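Local coordinates for Oxidored_FMN domain-containing protein ([Pseudomonas] geniculata N1, PDB 6L6J) that probably oxidises the amine 6-hydroxypseudooxynicotine, using a bound flavin mononucleotide and a [4Fe-4S] cluster to carry the electrons, at residues Val55-Ser67 with Pro71-Ile83. Residues are numbered along the deposited sequence; the frame is centred on the assembly and turned at random.
Sequences VVCLEETMIHETS and PLPDPRMYSDKYI. With FMN (flavin mononucleotide), chain B; SO4 (sulfate ion), chain G; SO4 (sulfate ion), chain F.
Met62 and Arg76 form a single beta bridge, with Met62 N donating to Pro75 O (3.2 Å) and Met62 O accepting from Met77 N (3.0 Å), both bonds nearly straight. The bridge ties the C-terminal end of strand 55-62, the second strand of the eight-stranded TIM barrel of this flavin oxidoreductase family, to the loop leading into helix 83-94. The Pro75 ring packs against Glu59 and Thr61, two side chains that each cross it at about a right angle: its CD meets Glu59 OE2 at 3.5 Å, and its CB meets Thr61 OG1 at 3.4 Å. With chi1 at -64°, Thr61 OG1 stands beside its own backbone N and donates to Glu59 O, while CG2, anti to that N, lies against Met77 CB. Glu59 itself forms a salt bridge with Arg45. Glu60, an FMN-binding residue, gives its backbone N weakly to flavin O4; its OE2 is hydrogen-bonded to His69 ND1 and lies 2.6 Å from Asp74 OD2, with the two carboxylate planes 81° apart. Farther along, Tyr78 CB sits 3.3 Å from Ile63 O, and Glu65 lays its chain over one ring face: CG makes a CH-pi contact 4.2 Å from the centroid, and the carboxylate is stacked nearly parallel to the ring, 7° apart. A serine in place of Tyr78 would probably leave Glu65 CG without its aromatic face and open a gap beside the His64 backbone. At the start of the type I turn from His64 to Ser67, His64 NE2 donates almost straight to O4 of a sulfate ion, probably from the crystallisation liquor, at 2.7 Å.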
loop_
_atom_site.group_PDB
_atom_site.type_symbol
_atom_site.label_atom_id
_atom_site.label_comp_id
_atom_site.label_asym_id
_atom_site.label_seq_id
_atom_site.Cartn_x
_atom_site.Cartn_y
_atom_site.Cartn_z
ATOM N N VAL A 55 -12.989 14.249 6.771
ATOM C CA VAL A 55 -13.019 14.396 5.278
ATOM C C VAL A 55 -12.690 13.031 4.634
ATOM O O VAL A 55 -11.678 12.392 5.004
ATOM C CB VAL A 55 -12.042 15.490 4.795
ATOM C CG1 VAL A 55 -11.951 15.552 3.291
ATOM C CG2 VAL A 55 -12.376 16.870 5.368
ATOM N N VAL A 56 -13.485 12.598 3.664
ATOM C CA VAL A 56 -13.123 11.422 2.833
ATOM C C VAL A 56 -13.066 11.865 1.383
ATOM O O VAL A 56 -14.026 12.481 0.915
ATOM C CB VAL A 56 -14.053 10.242 3.104
ATOM C CG1 VAL A 56 -13.809 9.102 2.138
ATOM C CG2 VAL A 56 -13.871 9.785 4.546
ATOM N N CYS A 57 -11.913 11.631 0.751
ATOM C CA CYS A 57 -11.556 12.194 -0.574
ATOM C C CYS A 57 -11.594 11.089 -1.626
ATOM O O CYS A 57 -11.150 9.938 -1.356
ATOM C CB CYS A 57 -10.176 12.838 -0.569
ATOM S SG CYS A 57 -10.115 14.530 0.079
ATOM N N LEU A 58 -12.089 11.433 -2.810
ATOM C CA LEU A 58 -11.994 10.555 -4.005
ATOM C C LEU A 58 -10.651 10.824 -4.657
ATOM O O LEU A 58 -10.154 11.969 -4.530
ATOM C CB LEU A 58 -13.176 10.786 -4.945
ATOM C CG LEU A 58 -14.203 9.661 -4.914
ATOM C CD1 LEU A 58 -14.587 9.309 -3.486
ATOM C CD2 LEU A 58 -15.436 10.021 -5.741
ATOM N N GLU A 59 -10.104 9.766 -5.262
ATOM C CA GLU A 59 -8.763 9.695 -5.897
ATOM C C GLU A 59 -8.762 10.550 -7.174
ATOM O O GLU A 59 -9.774 11.264 -7.431
ATOM C CB GLU A 59 -8.420 8.234 -6.204
ATOM C CG GLU A 59 -9.324 7.572 -7.246
ATOM C CD GLU A 59 -10.353 6.576 -6.706
ATOM O OE1 GLU A 59 -11.036 6.923 -5.710
ATOM O OE2 GLU A 59 -10.499 5.451 -7.298
ATOM N N GLU A 60 -7.674 10.474 -7.951
ATOM C CA GLU A 60 -7.497 11.255 -9.207
ATOM C C GLU A 60 -8.765 11.114 -10.056
ATOM O O GLU A 60 -9.066 10.018 -10.482
ATOM C CB GLU A 60 -6.219 10.865 -9.951
ATOM C CG GLU A 60 -6.038 9.379 -10.221
ATOM C CD GLU A 60 -4.846 9.099 -11.125
ATOM O OE1 GLU A 60 -3.924 9.985 -11.212
ATOM O OE2 GLU A 60 -4.837 8.015 -11.755
ATOM N N THR A 61 -9.525 12.194 -10.204
ATOM C CA THR A 61 -10.827 12.203 -10.915
ATOM C C THR A 61 -10.645 12.926 -12.252
ATOM O O THR A 61 -10.466 14.163 -12.240
ATOM C CB THR A 61 -11.896 12.832 -10.023
ATOM O OG1 THR A 61 -11.989 11.938 -8.916
ATOM C CG2 THR A 61 -13.225 13.023 -10.719
ATOM N N MET A 62 -10.658 12.186 -13.350
ATOM C CA MET A 62 -10.154 12.684 -14.652
ATOM C C MET A 62 -11.067 13.798 -15.164
ATOM O O MET A 62 -12.293 13.560 -15.263
ATOM C CB MET A 62 -10.096 11.537 -15.664
ATOM C CG MET A 62 -9.147 10.440 -15.215
ATOM S SD MET A 62 -7.456 11.049 -15.061
ATOM C CE MET A 62 -7.250 11.218 -13.305
ATOM N N ILE A 63 -10.493 14.939 -15.539
ATOM C CA ILE A 63 -11.266 16.137 -15.993
ATOM C C ILE A 63 -11.524 16.143 -17.508
ATOM O O ILE A 63 -12.205 17.074 -17.959
ATOM C CB ILE A 63 -10.557 17.424 -15.553
ATOM C CG1 ILE A 63 -9.239 17.642 -16.295
ATOM C CG2 ILE A 63 -10.364 17.413 -14.051
ATOM C CD1 ILE A 63 -8.760 19.071 -16.250
ATOM N N HIS A 64 -10.998 15.174 -18.265
ATOM C CA HIS A 64 -11.077 15.130 -19.754
ATOM C C HIS A 64 -10.520 13.801 -20.279
ATOM O O HIS A 64 -9.627 13.231 -19.616
ATOM C CB HIS A 64 -10.309 16.317 -20.365
ATOM C CG HIS A 64 -10.630 16.579 -21.795
ATOM N ND1 HIS A 64 -9.792 16.211 -22.813
ATOM C CD2 HIS A 64 -11.704 17.163 -22.372
ATOM C CE1 HIS A 64 -10.336 16.558 -23.958
ATOM N NE2 HIS A 64 -11.521 17.134 -23.713
ATOM N N GLU A 65 -10.968 13.398 -21.471
ATOM C CA GLU A 65 -10.639 12.119 -22.181
ATOM C C GLU A 65 -9.128 12.011 -22.490
ATOM O O GLU A 65 -8.617 10.857 -22.651
ATOM C CB GLU A 65 -11.479 12.027 -23.463
ATOM C CG GLU A 65 -12.985 12.036 -23.215
ATOM C CD GLU A 65 -13.709 13.385 -23.271
ATOM O OE1 GLU A 65 -13.213 14.379 -22.661
ATOM O OE2 GLU A 65 -14.791 13.443 -23.933
ATOM N N THR A 66 -8.443 13.152 -22.594
ATOM C CA THR A 66 -6.978 13.258 -22.806
ATOM C C THR A 66 -6.208 12.914 -21.514
ATOM O O THR A 66 -4.945 12.939 -21.559
ATOM C CB THR A 66 -6.582 14.666 -23.283
ATOM O OG1 THR A 66 -6.947 15.669 -22.322
ATOM C CG2 THR A 66 -7.201 15.016 -24.617
ATOM N N SER A 67 -6.901 12.615 -20.406
ATOM C CA SER A 67 -6.246 12.277 -19.119
ATOM C C SER A 67 -6.719 10.920 -18.593
ATOM O O SER A 67 -7.803 10.877 -18.000
ATOM C CB SER A 67 -6.480 13.357 -18.098
ATOM O OG SER A 67 -6.015 12.930 -16.834
ATOM N N PRO A 71 -4.723 0.951 -18.024
ATOM C CA PRO A 71 -6.081 0.461 -17.748
ATOM C C PRO A 71 -6.557 0.545 -16.280
ATOM O O PRO A 71 -7.522 -0.109 -15.957
ATOM C CB PRO A 71 -5.927 -0.992 -18.194
ATOM C CG PRO A 71 -4.489 -1.364 -17.789
ATOM C CD PRO A 71 -3.686 -0.074 -17.815
ATOM N N LEU A 72 -5.914 1.363 -15.435
ATOM C CA LEU A 72 -6.401 1.655 -14.052
ATOM C C LEU A 72 -7.775 2.341 -14.112
ATOM O O LEU A 72 -7.924 3.400 -14.718
ATOM C CB LEU A 72 -5.363 2.520 -13.317
ATOM C CG LEU A 72 -5.790 3.104 -11.966
ATOM C CD1 LEU A 72 -6.116 2.011 -10.952
ATOM C CD2 LEU A 72 -4.739 4.053 -11.415
ATOM N N PRO A 73 -8.843 1.754 -13.525
ATOM C CA PRO A 73 -10.141 2.416 -13.472
ATOM C C PRO A 73 -10.207 3.495 -12.378
ATOM O O PRO A 73 -9.994 3.155 -11.229
ATOM C CB PRO A 73 -11.142 1.287 -13.191
ATOM C CG PRO A 73 -10.336 0.177 -12.572
ATOM C CD PRO A 73 -8.881 0.413 -12.934
ATOM N N ASP A 74 -10.527 4.730 -12.785
ATOM C CA ASP A 74 -10.591 5.959 -11.958
ATOM C C ASP A 74 -11.988 6.566 -12.022
ATOM O O ASP A 74 -12.726 6.314 -12.973
ATOM C CB ASP A 74 -9.619 7.023 -12.465
ATOM C CG ASP A 74 -8.205 6.790 -12.004
ATOM O OD1 ASP A 74 -8.047 5.948 -11.076
ATOM O OD2 ASP A 74 -7.279 7.449 -12.579
ATOM N N PRO A 75 -12.378 7.416 -11.046
ATOM C CA PRO A 75 -13.535 8.289 -11.205
ATOM C C PRO A 75 -13.317 9.242 -12.382
ATOM O O PRO A 75 -12.179 9.501 -12.702
ATOM C CB PRO A 75 -13.610 9.097 -9.904
ATOM C CG PRO A 75 -12.854 8.258 -8.921
ATOM C CD PRO A 75 -11.772 7.554 -9.723
ATOM N N ARG A 76 -14.407 9.732 -12.969
ATOM C CA ARG A 76 -14.380 10.701 -14.097
ATOM C C ARG A 76 -15.389 11.824 -13.832
ATOM O O ARG A 76 -16.483 11.549 -13.303
ATOM C CB ARG A 76 -14.713 9.985 -15.406
ATOM C CG ARG A 76 -13.769 8.842 -15.761
ATOM C CD ARG A 76 -14.488 7.714 -16.492
ATOM N NE ARG A 76 -13.583 6.990 -17.356
ATOM C CZ ARG A 76 -13.907 6.427 -18.510
ATOM N NH1 ARG A 76 -15.149 6.488 -18.974
ATOM N NH2 ARG A 76 -12.962 5.838 -19.225
ATOM N N MET A 77 -15.034 13.045 -14.206
ATOM C CA MET A 77 -15.907 14.230 -14.054
ATOM C C MET A 77 -15.779 15.084 -15.319
ATOM O O MET A 77 -15.845 16.307 -15.203
ATOM C CB MET A 77 -15.512 15.005 -12.786
ATOM C CG MET A 77 -16.614 15.867 -12.193
ATOM S SD MET A 77 -17.968 14.892 -11.528
ATOM C CE MET A 77 -17.631 15.104 -9.789
ATOM N N TYR A 78 -15.641 14.456 -16.489
ATOM C CA TYR A 78 -15.467 15.159 -17.796
ATOM C C TYR A 78 -16.770 15.133 -18.586
ATOM O O TYR A 78 -16.780 15.663 -19.700
ATOM C CB TYR A 78 -14.328 14.597 -18.656
ATOM C CG TYR A 78 -14.369 13.122 -18.977
ATOM C CD1 TYR A 78 -15.305 12.593 -19.851
ATOM C CD2 TYR A 78 -13.412 12.257 -18.443
ATOM C CE1 TYR A 78 -15.301 11.242 -20.172
ATOM C CE2 TYR A 78 -13.395 10.907 -18.748
ATOM C CZ TYR A 78 -14.338 10.399 -19.620
ATOM O OH TYR A 78 -14.318 9.060 -19.877
ATOM N N SER A 79 -17.821 14.560 -18.008
ATOM C CA SER A 79 -19.158 14.458 -18.636
ATOM C C SER A 79 -20.266 14.408 -17.574
ATOM O O SER A 79 -20.098 13.724 -16.555
ATOM C CB SER A 79 -19.219 13.275 -19.573
ATOM O OG SER A 79 -20.562 12.821 -19.725
ATOM N N ASP A 80 -21.400 15.048 -17.867
ATOM C CA ASP A 80 -22.539 15.223 -16.924
ATOM C C ASP A 80 -23.118 13.862 -16.497
ATOM O O ASP A 80 -23.728 13.790 -15.405
ATOM C CB ASP A 80 -23.605 16.155 -17.526
ATOM C CG ASP A 80 -23.304 17.643 -17.375
ATOM O OD1 ASP A 80 -22.178 18.009 -16.923
ATOM O OD2 ASP A 80 -24.192 18.435 -17.685
ATOM N N LYS A 81 -22.959 12.818 -17.302
ATOM C CA LYS A 81 -23.540 11.483 -17.002
ATOM C C LYS A 81 -22.872 10.907 -15.752
ATOM O O LYS A 81 -23.477 10.002 -15.146
ATOM C CB LYS A 81 -23.410 10.529 -18.196
ATOM C CG LYS A 81 -22.043 9.888 -18.459
ATOM C CD LYS A 81 -22.044 9.054 -19.756
ATOM C CE LYS A 81 -20.883 8.086 -19.905
ATOM N NZ LYS A 81 -19.823 8.593 -20.825
ATOM N N TYR A 82 -21.695 11.431 -15.376
ATOM C CA TYR A 82 -20.891 10.952 -14.215
ATOM C C TYR A 82 -21.356 11.619 -12.898
ATOM O O TYR A 82 -21.017 11.070 -11.799
ATOM C CB TYR A 82 -19.395 11.135 -14.491
ATOM C CG TYR A 82 -18.870 10.381 -15.683
ATOM C CD1 TYR A 82 -18.969 8.996 -15.776
ATOM C CD2 TYR A 82 -18.260 11.055 -16.731
ATOM C CE1 TYR A 82 -18.485 8.306 -16.885
ATOM C CE2 TYR A 82 -17.785 10.383 -17.847
ATOM C CZ TYR A 82 -17.910 9.010 -17.931
ATOM O OH TYR A 82 -17.430 8.381 -19.051
ATOM N N ILE A 83 -22.158 12.702 -12.978
ATOM C CA ILE A 83 -22.614 13.508 -11.802
ATOM C C ILE A 83 -23.447 12.635 -10.854
ATOM O O ILE A 83 -23.106 12.587 -9.682
ATOM C CB ILE A 83 -23.402 14.767 -12.221
ATOM C CG1 ILE A 83 -22.518 15.768 -12.968
ATOM C CG2 ILE A 83 -24.076 15.403 -11.008
ATOM C CD1 ILE A 83 -23.249 16.988 -13.461
HETATM N N1 FMN B . -2.282 10.260 -4.019
HETATM C C2 FMN B . -2.939 11.028 -4.946
HETATM O O2 FMN B . -2.715 12.243 -4.942
HETATM N N3 FMN B . -3.830 10.565 -5.832
HETATM C C4 FMN B . -4.145 9.259 -5.870
HETATM O O4 FMN B . -4.960 8.834 -6.687
HETATM C C4A FMN B . -3.463 8.334 -4.922
HETATM N N5 FMN B . -3.731 7.006 -4.912
HETATM C C5A FMN B . -3.144 6.222 -3.980
HETATM C C6 FMN B . -3.471 4.870 -3.916
HETATM C C7 FMN B . -2.882 4.082 -2.948
HETATM C C7M FMN B . -3.193 2.635 -2.936
HETATM C C8 FMN B . -1.948 4.653 -1.970
HETATM C C8M FMN B . -1.269 3.807 -0.935
HETATM C C9 FMN B . -1.617 5.981 -2.016
HETATM C C9A FMN B . -2.184 6.807 -2.976
HETATM N N10 FMN B . -1.895 8.179 -3.010
HETATM C C10 FMN B . -2.519 8.944 -3.964
HETATM C "C1'" FMN B . -0.954 8.830 -2.043
HETATM C "C2'" FMN B . -1.650 9.109 -0.725
HETATM O "O2'" FMN B . -2.631 10.099 -0.977
HETATM C "C3'" FMN B . -0.717 9.613 0.334
HETATM O "O3'" FMN B . -0.206 10.884 -0.070
HETATM C "C4'" FMN B . 0.450 8.675 0.643
HETATM O "O4'" FMN B . -0.017 7.308 0.725
HETATM C "C5'" FMN B . 1.170 9.091 1.918
HETATM O "O5'" FMN B . 0.252 9.007 2.994
HETATM P P FMN B . 0.177 7.674 3.910
HETATM O O1P FMN B . 1.523 7.561 4.589
HETATM O O2P FMN B . -0.961 7.988 4.830
HETATM O O3P FMN B . -0.114 6.540 2.946
HETATM S S SO4 G . -17.361 5.088 -21.924
HETATM O O1 SO4 G . -18.397 5.704 -21.110
HETATM O O2 SO4 G . -17.865 4.835 -23.249
HETATM O O3 SO4 G . -16.217 5.954 -22.016
HETATM O O4 SO4 G . -16.956 3.840 -21.336
HETATM S S SO4 F . -13.825 19.389 -25.691
HETATM O O1 SO4 F . -14.603 19.777 -24.545
HETATM O O2 SO4 F . -14.648 19.466 -26.888
HETATM O O3 SO4 F . -12.684 20.272 -25.803
HETATM O O4 SO4 F . -13.374 18.029 -25.521
HETATM O O HOH W 1 -8.824 4.171 -8.880
#